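Phosphoribosylformylglycinamidine synthase 2 (Thermus thermophilus, PDB 3VIU) belongs to the AIR synthase-related (PurM-like) family and, in this crystal, holds adenosine-5'-diphosphate and a magnesium ion. Local coordinates at residues L487-P492 / A502-G507; W38-A43 / S525-S530; Y162-Y167 / Y453-P458. All coordinates share one frame; numbering follows the deposited sequence.

Contact 1. Residues L487-P492 / A502-G507; sequences LNLGSP and AETIAG
Leu487 and Thr504 overlap alongside, their side chains pointing opposite ways, with CD2 of the leucine 3.8 Å from the threonine CG2. The second branch of the leucine serves the next helix residue: the side chains of Leu487 and Ile505 cross at about a right angle, and Leu487 CD1 lies 3.9 Å from Ile505 CG1. One forked leucine end therefore meets two consecutive residues of the helix. Leu489 lies along Thr504 in the same manner, bringing its CD2 to 3.8 Å from Thr504 OG1. The threonine can meet both leucines because chi1 of -65° sets OG1 beside the backbone N and CG2 beside the carbonyl carbon. Its hydroxyl is hydrogen-bonded to Glu500 O, one turn earlier. Strand 479-488, helix 495-515 and strand 519-525 form a beta-alpha-beta unit in a PurM N-terminal-like domain, and the contact lays the end of the first strand and the loop after it against the connecting helix. Leu487 also touches the bound adenosine-5'-diphosphate. With Thr504 OG1 satisfied within its own helix, what crosses between the segments is buried van der Waals packing, which probably helps to hold Leu487 beside the nucleotide through shape, not polar bonding.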
loop_
_atom_site.group_PDB
_atom_site.type_symbol
_atom_site.label_atom_id
_atom_site.label_comp_id
_atom_site.label_asym_id
_atom_site.label_seq_id
_atom_site.Cartn_x
_atom_site.Cartn_y
_atom_site.Cartn_z
ATOM N N LEU A 487 -0.021 7.725 1.977
ATOM C CA LEU A 487 -0.445 9.025 1.477
ATOM C C LEU A 487 0.620 9.626 0.562
ATOM O O LEU A 487 1.810 9.588 0.873
ATOM C CB LEU A 487 -0.717 9.979 2.644
ATOM C CG LEU A 487 -1.697 9.495 3.723
ATOM C CD1 LEU A 487 -1.935 10.623 4.716
ATOM C CD2 LEU A 487 -3.018 9.043 3.096
ATOM N N ASN A 488 0.178 10.169 -0.568
ATOM C CA ASN A 488 1.058 10.815 -1.545
ATOM C C ASN A 488 0.340 12.081 -1.996
ATOM O O ASN A 488 -0.755 12.015 -2.548
ATOM C CB ASN A 488 1.281 9.904 -2.744
ATOM C CG ASN A 488 1.808 8.540 -2.346
ATOM O OD1 ASN A 488 3.010 8.336 -2.231
ATOM N ND2 ASN A 488 0.900 7.605 -2.114
ATOM N N LEU A 489 0.953 13.231 -1.746
ATOM C CA LEU A 489 0.365 14.510 -2.112
ATOM C C LEU A 489 1.415 15.529 -2.530
ATOM O O LEU A 489 2.621 15.252 -2.522
ATOM C CB LEU A 489 -0.439 15.078 -0.943
ATOM C CG LEU A 489 -1.706 14.302 -0.569
ATOM C CD1 LEU A 489 -1.451 13.539 0.721
ATOM C CD2 LEU A 489 -2.888 15.250 -0.411
ATOM N N GLY A 490 0.939 16.709 -2.910
ATOM C CA GLY A 490 1.834 17.768 -3.314
ATOM C C GLY A 490 2.335 18.438 -2.058
ATOM O O GLY A 490 2.181 17.911 -0.951
ATOM N N SER A 491 2.932 19.608 -2.226
ATOM C CA SER A 491 3.459 20.358 -1.102
ATOM C C SER A 491 2.342 20.799 -0.161
ATOM O O SER A 491 1.259 21.199 -0.607
ATOM C CB SER A 491 4.202 21.588 -1.610
ATOM O OG SER A 491 4.551 22.427 -0.529
ATOM N N PRO A 492 2.590 20.718 1.154
ATOM C CA PRO A 492 1.618 21.110 2.176
ATOM C C PRO A 492 1.734 22.613 2.457
ATOM O O PRO A 492 0.956 23.173 3.231
ATOM C CB PRO A 492 2.042 20.278 3.374
ATOM C CG PRO A 492 3.536 20.332 3.259
ATOM C CD PRO A 492 3.754 20.062 1.775
ATOM N N ALA A 502 -5.404 17.504 4.219
ATOM C CA ALA A 502 -6.372 17.517 5.295
ATOM C C ALA A 502 -7.628 16.735 4.918
ATOM O O ALA A 502 -8.104 15.917 5.707
ATOM C CB ALA A 502 -6.715 18.962 5.669
ATOM N N GLU A 503 -8.162 16.980 3.720
ATOM C CA GLU A 503 -9.363 16.275 3.274
ATOM C C GLU A 503 -9.100 14.776 3.102
ATOM O O GLU A 503 -9.970 13.947 3.374
ATOM C CB GLU A 503 -9.864 16.852 1.951
ATOM C CG GLU A 503 -10.479 18.236 2.058
ATOM C CD GLU A 503 -11.816 18.207 2.746
ATOM O OE1 GLU A 503 -11.924 18.723 3.879
ATOM O OE2 GLU A 503 -12.763 17.653 2.150
ATOM N N THR A 504 -7.902 14.430 2.640
ATOM C CA THR A 504 -7.554 13.035 2.447
ATOM C C THR A 504 -7.598 12.332 3.799
ATOM O O THR A 504 -8.216 11.280 3.944
ATOM C CB THR A 504 -6.149 12.898 1.826
ATOM O OG1 THR A 504 -6.164 13.451 0.501
ATOM C CG2 THR A 504 -5.721 11.431 1.759
ATOM N N ILE A 505 -6.958 12.920 4.800
ATOM C CA ILE A 505 -6.970 12.317 6.118
ATOM C C ILE A 505 -8.388 12.257 6.721
ATOM O O ILE A 505 -8.760 11.259 7.337
ATOM C CB ILE A 505 -6.000 13.050 7.064
ATOM C CG1 ILE A 505 -4.556 12.759 6.615
ATOM C CG2 ILE A 505 -6.248 12.614 8.511
ATOM C CD1 ILE A 505 -3.458 13.303 7.523
ATOM N N ALA A 506 -9.183 13.308 6.530
ATOM C CA ALA A 506 -10.544 13.310 7.055
ATOM C C ALA A 506 -11.347 12.217 6.348
ATOM O O ALA A 506 -12.211 11.581 6.949
ATOM C CB ALA A 506 -11.203 14.679 6.843
ATOM N N GLY A 507 -11.054 12.000 5.072
ATOM C CA GLY A 507 -11.752 10.972 4.327
ATOM C C GLY A 507 -11.550 9.592 4.932
ATOM O O GLY A 507 -12.510 8.850 5.128
#

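Contact 2. Residues W38-A43 / S525-S530; sequences WSEHCA and SLYNES. With PO4 (phosphate ion), chain C.
Glu40 leaves the helix with CG anti to the backbone N (chi1 -169°) and then bends at chi2 (76°), which turns its carboxylate onto Leu526. The bent chain passes aslant the leucine, CG and CD also lying near CD1, and OE1 of Glu40 comes within 3.3 Å of Leu526 CD1. That oxygen is hydrogen-bonded to Asn46 N, so the methyl lies beside an acceptor already engaged. Tyr527 receives the aliphatic part of the glutamate at its ring edge, CB of Glu40 lying close to the ring plane and 4.0 Å from Tyr527 CE2. A water joins the polar ends, 2.8 Å from Glu40 OE2, to which it donates, and 2.6 Å from Tyr527 OH. Glu40 opens the short helix 40-43, with Ser39 at the N-cap position, in the linker region, while 525-530 carries the chain out of strand 519-525 of a PurM-like domain, through a loop with an inverse gamma turn centred on Asn528, into the short strand 529-530. Asn528 ND2 donates to Ser525 OG at 3.0 Å, almost straight at 170° and in the amide plane. The serine hydroxyl in turn donates to phosphate O3 at 2.6 Å from OG. This phosphate, probably from the crystallisation liquor, is also held by Ser86, Asn88 and His89.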
loop_
_atom_site.group_PDB
_atom_site.type_symbol
_atom_site.label_atom_id
_atom_site.label_comp_id
_atom_site.label_asym_id
_atom_site.label_seq_id
_atom_site.Cartn_x
_atom_site.Cartn_y
_atom_site.Cartn_z
ATOM N N TRP A 38 15.067 15.922 10.727
ATOM C CA TRP A 38 13.991 16.901 10.787
ATOM C C TRP A 38 13.331 17.180 9.437
ATOM O O TRP A 38 12.450 18.034 9.334
ATOM C CB TRP A 38 14.519 18.196 11.404
ATOM C CG TRP A 38 14.518 18.164 12.899
ATOM C CD1 TRP A 38 14.604 17.057 13.697
ATOM C CD2 TRP A 38 14.399 19.286 13.783
ATOM N NE1 TRP A 38 14.539 17.420 15.020
ATOM C CE2 TRP A 38 14.416 18.784 15.102
ATOM C CE3 TRP A 38 14.281 20.672 13.587
ATOM C CZ2 TRP A 38 14.318 19.614 16.222
ATOM C CZ3 TRP A 38 14.185 21.496 14.703
ATOM C CH2 TRP A 38 14.205 20.963 16.003
ATOM N N SER A 39 13.762 16.463 8.403
ATOM C CA SER A 39 13.189 16.626 7.069
ATOM C C SER A 39 11.790 16.007 7.105
ATOM O O SER A 39 11.525 15.126 7.928
ATOM C CB SER A 39 14.052 15.906 6.022
ATOM O OG SER A 39 13.964 14.496 6.160
ATOM N N GLU A 40 10.896 16.449 6.225
ATOM C CA GLU A 40 9.538 15.910 6.235
ATOM C C GLU A 40 9.515 14.392 6.119
ATOM O O GLU A 40 8.679 13.734 6.731
ATOM C CB GLU A 40 8.697 16.509 5.102
ATOM C CG GLU A 40 7.207 16.184 5.219
ATOM C CD GLU A 40 6.499 17.016 6.278
ATOM O OE1 GLU A 40 5.432 16.581 6.769
ATOM O OE2 GLU A 40 7.002 18.111 6.611
ATOM N N HIS A 41 10.440 13.841 5.336
ATOM C CA HIS A 41 10.510 12.396 5.132
ATOM C C HIS A 41 10.560 11.641 6.453
ATOM O O HIS A 41 9.793 10.706 6.669
ATOM C CB HIS A 41 11.736 12.024 4.292
ATOM C CG HIS A 41 11.807 10.567 3.945
ATOM N ND1 HIS A 41 11.083 10.011 2.912
ATOM C CD2 HIS A 41 12.466 9.541 4.534
ATOM C CE1 HIS A 41 11.291 8.707 2.881
ATOM N NE2 HIS A 41 12.126 8.395 3.855
ATOM N N CYS A 42 11.453 12.062 7.340
ATOM C CA CYS A 42 11.614 11.412 8.638
ATOM C C CYS A 42 10.751 11.965 9.768
ATOM O O CYS A 42 10.286 11.214 10.621
ATOM C CB CYS A 42 13.079 11.480 9.083
ATOM S SG CYS A 42 14.242 10.559 8.050
ATOM N N ALA A 43 10.525 13.270 9.770
ATOM C CA ALA A 43 9.770 13.894 10.849
ATOM C C ALA A 43 8.261 14.032 10.681
ATOM O O ALA A 43 7.554 14.161 11.685
ATOM C CB ALA A 43 10.380 15.263 11.168
ATOM N N SER A 525 4.045 10.686 1.880
ATOM C CA SER A 525 5.007 11.268 0.953
ATOM C C SER A 525 4.444 12.603 0.485
ATOM O O SER A 525 3.390 12.649 -0.146
ATOM C CB SER A 525 5.224 10.349 -0.247
ATOM O OG SER A 525 6.068 10.971 -1.191
ATOM N N LEU A 526 5.138 13.688 0.807
ATOM C CA LEU A 526 4.686 15.020 0.421
ATOM C C LEU A 526 5.601 15.645 -0.622
ATOM O O LEU A 526 6.609 15.054 -1.014
ATOM C CB LEU A 526 4.617 15.927 1.648
ATOM C CG LEU A 526 3.688 15.436 2.756
ATOM C CD1 LEU A 526 3.752 16.404 3.914
ATOM C CD2 LEU A 526 2.257 15.297 2.231
ATOM N N TYR A 527 5.238 16.843 -1.068
ATOM C CA TYR A 527 6.031 17.570 -2.056
ATOM C C TYR A 527 6.081 16.877 -3.412
ATOM O O TYR A 527 7.051 17.023 -4.155
ATOM C CB TYR A 527 7.458 17.789 -1.532
ATOM C CG TYR A 527 7.507 18.655 -0.301
ATOM C CD1 TYR A 527 7.385 20.045 -0.396
ATOM C CD2 TYR A 527 7.629 18.087 0.964
ATOM C CE1 TYR A 527 7.381 20.851 0.744
ATOM C CE2 TYR A 527 7.625 18.877 2.109
ATOM C CZ TYR A 527 7.500 20.259 1.994
ATOM O OH TYR A 527 7.488 21.035 3.130
ATOM N N ASN A 528 5.042 16.115 -3.730
ATOM C CA ASN A 528 4.984 15.444 -5.022
ATOM C C ASN A 528 4.317 16.394 -6.003
ATOM O O ASN A 528 3.138 16.262 -6.313
ATOM C CB ASN A 528 4.195 14.137 -4.918
ATOM C CG ASN A 528 4.951 13.070 -4.157
ATOM O OD1 ASN A 528 5.945 12.546 -4.645
ATOM N ND2 ASN A 528 4.493 12.755 -2.947
ATOM N N GLU A 529 5.084 17.377 -6.460
ATOM C CA GLU A 529 4.595 18.360 -7.411
ATOM C C GLU A 529 5.775 19.101 -8.010
ATOM O O GLU A 529 6.866 19.121 -7.440
ATOM C CB GLU A 529 3.654 19.367 -6.729
ATOM C CG GLU A 529 4.339 20.375 -5.812
ATOM C CD GLU A 529 3.366 21.396 -5.221
ATOM O OE1 GLU A 529 2.449 20.982 -4.483
ATOM O OE2 GLU A 529 3.513 22.610 -5.492
ATOM N N SER A 530 5.552 19.701 -9.170
ATOM C CA SER A 530 6.584 20.475 -9.834
ATOM C C SER A 530 5.917 21.569 -10.659
ATOM O O SER A 530 4.924 21.326 -11.351
ATOM C CB SER A 530 7.427 19.575 -10.732
ATOM O OG SER A 530 6.642 19.032 -11.771
HETATM P P PO4 C . 9.344 9.675 -1.345
HETATM O O1 PO4 C . 8.491 8.547 -1.779
HETATM O O2 PO4 C . 9.915 10.349 -2.534
HETATM O O3 PO4 C . 8.529 10.642 -0.575
HETATM O O4 PO4 C . 10.444 9.163 -0.488
HETATM O O HOH W 1 8.522 20.052 5.282
#

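Contact 3. Residues Y162-Y167 / Y453-P458; sequences YFHEGY and YSRLHP
Glu165 and Arg455 form the polar link of this contact, a long salt bridge in which OE1 of the glutamate stands 3.6 Å from the arginine NH2. The carboxylate oxygen comes to the edge of the guanidinium near its plane, although the two flat groups are turned 39° from each other and the side chains cross at about a right angle. NH1 lies 4.1 Å from Gly166 CA, while NH2 approaches the edge of the His164 ring, 4.2 Å from its CE1. Arg455 gets there from helix 451-456 by a folded chain, bent at chi2 (57°) and again at chi3. In the next shell, His164 is held in place by Gly166, whose backbone N donates to ND1 at 2.8 Å from slightly outside the ring plane. The other ring nitrogen, NE2, is hydrogen-bonded to Glu587, which also makes a weak, long ion pair with Arg455. Farther out, the turn 164-167 follows strand 156-163 of the first PurM N-terminal-like region, whereas the helix belongs to the second, so the contact bridges the two related halves. NH1 is hydrogen-bonded elsewhere, but NH2, near two carboxylates at long range, probably attracts them through diffuse electrostatics more than short directional bonds.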
loop_
_atom_site.group_PDB
_atom_site.type_symbol
_atom_site.label_atom_id
_atom_site.label_comp_id
_atom_site.label_asym_id
_atom_site.label_seq_id
_atom_site.Cartn_x
_atom_site.Cartn_y
_atom_site.Cartn_z
ATOM N N TYR A 162 -2.406 2.642 -12.436
ATOM C CA TYR A 162 -3.262 3.624 -13.081
ATOM C C TYR A 162 -2.457 4.689 -13.813
ATOM O O TYR A 162 -1.428 5.160 -13.315
ATOM C CB TYR A 162 -4.188 4.284 -12.061
ATOM C CG TYR A 162 -5.397 4.904 -12.718
ATOM C CD1 TYR A 162 -5.354 6.199 -13.235
ATOM C CD2 TYR A 162 -6.549 4.149 -12.932
ATOM C CE1 TYR A 162 -6.423 6.723 -13.961
ATOM C CE2 TYR A 162 -7.621 4.657 -13.655
ATOM C CZ TYR A 162 -7.552 5.942 -14.174
ATOM O OH TYR A 162 -8.590 6.414 -14.949
ATOM N N PHE A 163 -2.912 5.053 -15.008
ATOM C CA PHE A 163 -2.223 6.066 -15.792
ATOM C C PHE A 163 -3.047 7.347 -15.746
ATOM O O PHE A 163 -4.262 7.317 -15.962
ATOM C CB PHE A 163 -2.036 5.597 -17.237
ATOM C CG PHE A 163 -1.222 4.341 -17.369
ATOM C CD1 PHE A 163 -1.825 3.091 -17.271
ATOM C CD2 PHE A 163 0.150 4.406 -17.606
ATOM C CE1 PHE A 163 -1.073 1.919 -17.411
ATOM C CE2 PHE A 163 0.915 3.244 -17.747
ATOM C CZ PHE A 163 0.303 1.995 -17.651
ATOM N N HIS A 164 -2.388 8.472 -15.469
ATOM C CA HIS A 164 -3.105 9.734 -15.359
ATOM C C HIS A 164 -2.235 10.972 -15.588
ATOM O O HIS A 164 -1.051 11.010 -15.241
ATOM C CB HIS A 164 -3.783 9.793 -13.977
ATOM C CG HIS A 164 -4.747 10.926 -13.803
ATOM N ND1 HIS A 164 -4.343 12.228 -13.586
ATOM C CD2 HIS A 164 -6.102 10.945 -13.775
ATOM C CE1 HIS A 164 -5.406 12.997 -13.427
ATOM N NE2 HIS A 164 -6.486 12.243 -13.534
ATOM N N GLU A 165 -2.868 11.978 -16.176
ATOM C CA GLU A 165 -2.274 13.266 -16.508
ATOM C C GLU A 165 -1.567 13.927 -15.329
ATOM O O GLU A 165 -0.476 14.478 -15.484
ATOM C CB GLU A 165 -3.387 14.178 -17.063
ATOM C CG GLU A 165 -3.171 15.682 -16.968
ATOM C CD GLU A 165 -3.545 16.270 -15.614
ATOM O OE1 GLU A 165 -4.658 15.993 -15.118
ATOM O OE2 GLU A 165 -2.723 17.031 -15.052
ATOM N N GLY A 166 -2.182 13.859 -14.153
ATOM C CA GLY A 166 -1.599 14.482 -12.979
ATOM C C GLY A 166 -0.308 13.872 -12.452
ATOM O O GLY A 166 0.311 14.419 -11.536
ATOM N N TYR A 167 0.114 12.753 -13.025
ATOM C CA TYR A 167 1.319 12.085 -12.565
ATOM C C TYR A 167 2.468 12.206 -13.552
ATOM O O TYR A 167 3.536 11.631 -13.336
ATOM C CB TYR A 167 1.032 10.600 -12.308
ATOM C CG TYR A 167 -0.002 10.320 -11.230
ATOM C CD1 TYR A 167 0.249 10.617 -9.890
ATOM C CD2 TYR A 167 -1.219 9.714 -11.553
ATOM C CE1 TYR A 167 -0.690 10.309 -8.893
ATOM C CE2 TYR A 167 -2.160 9.403 -10.568
ATOM C CZ TYR A 167 -1.894 9.698 -9.244
ATOM O OH TYR A 167 -2.827 9.366 -8.288
ATOM N N TYR A 453 -11.549 10.377 -8.820
ATOM C CA TYR A 453 -12.399 10.748 -7.688
ATOM C C TYR A 453 -11.599 11.660 -6.751
ATOM O O TYR A 453 -12.075 12.712 -6.310
ATOM C CB TYR A 453 -12.799 9.511 -6.876
ATOM C CG TYR A 453 -13.630 8.468 -7.588
ATOM C CD1 TYR A 453 -14.038 7.314 -6.914
ATOM C CD2 TYR A 453 -14.054 8.646 -8.903
ATOM C CE1 TYR A 453 -14.848 6.366 -7.524
ATOM C CE2 TYR A 453 -14.866 7.708 -9.520
ATOM C CZ TYR A 453 -15.260 6.571 -8.826
ATOM O OH TYR A 453 -16.072 5.643 -9.429
ATOM N N SER A 454 -10.376 11.233 -6.456
ATOM C CA SER A 454 -9.494 11.941 -5.542
ATOM C C SER A 454 -9.100 13.360 -5.978
ATOM O O SER A 454 -9.058 14.276 -5.156
ATOM C CB SER A 454 -8.255 11.072 -5.281
ATOM O OG SER A 454 -8.616 9.787 -4.759
ATOM N N ARG A 455 -8.825 13.550 -7.264
ATOM C CA ARG A 455 -8.461 14.868 -7.764
ATOM C C ARG A 455 -9.638 15.836 -7.628
ATOM O O ARG A 455 -9.466 16.971 -7.196
ATOM C CB ARG A 455 -8.006 14.758 -9.231
ATOM C CG ARG A 455 -8.133 16.030 -10.087
ATOM C CD ARG A 455 -7.387 17.228 -9.525
ATOM N NE ARG A 455 -5.934 17.079 -9.543
ATOM C CZ ARG A 455 -5.206 16.929 -10.647
ATOM N NH1 ARG A 455 -3.888 16.808 -10.561
ATOM N NH2 ARG A 455 -5.793 16.885 -11.835
ATOM N N LEU A 456 -10.833 15.373 -7.969
ATOM C CA LEU A 456 -12.037 16.197 -7.904
ATOM C C LEU A 456 -12.665 16.355 -6.515
ATOM O O LEU A 456 -13.381 17.324 -6.252
ATOM C CB LEU A 456 -13.080 15.637 -8.870
ATOM C CG LEU A 456 -12.656 15.716 -10.337
ATOM C CD1 LEU A 456 -13.549 14.827 -11.182
ATOM C CD2 LEU A 456 -12.719 17.165 -10.805
ATOM N N HIS A 457 -12.407 15.401 -5.628
ATOM C CA HIS A 457 -12.969 15.460 -4.282
ATOM C C HIS A 457 -12.090 14.597 -3.382
ATOM O O HIS A 457 -12.468 13.496 -2.994
ATOM C CB HIS A 457 -14.415 14.925 -4.287
ATOM C CG HIS A 457 -15.215 15.313 -3.082
ATOM N ND1 HIS A 457 -14.714 15.251 -1.800
ATOM C CD2 HIS A 457 -16.488 15.754 -2.962
ATOM C CE1 HIS A 457 -15.641 15.640 -0.945
ATOM N NE2 HIS A 457 -16.728 15.949 -1.626
ATOM N N PRO A 458 -10.909 15.106 -3.022
ATOM C CA PRO A 458 -9.979 14.363 -2.166
ATOM C C PRO A 458 -10.595 13.606 -0.983
ATOM O O PRO A 458 -10.273 12.440 -0.751
ATOM C CB PRO A 458 -8.960 15.427 -1.749
ATOM C CG PRO A 458 -9.703 16.748 -1.944
ATOM C CD PRO A 458 -10.474 16.502 -3.205
#

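In the fold
Contact 1 is the fully buried one of the three; contacts 2 and 3 are partly buried and lie at boundaries between parts of the fold. Contacts 1 and 2 are joined through neighbouring parallel strands, with Leu487 O 2.7 Å from Ser525 N, and through Glu529, whose carboxylate meets Ser491 N. Contact 3 reaches contact 1 by packing: Pro458 lies against Glu503 and Thr504. Contacts 2 and 3, about 20 Å apart between centres, do not touch. The second PurM N-terminal-like region thus contributes to all three, and chemistry changes outward from it: apolar within the beta-alpha-beta unit, mixed toward the linker, with aliphatic packing and a shared water, ionic toward the first PurM-like half.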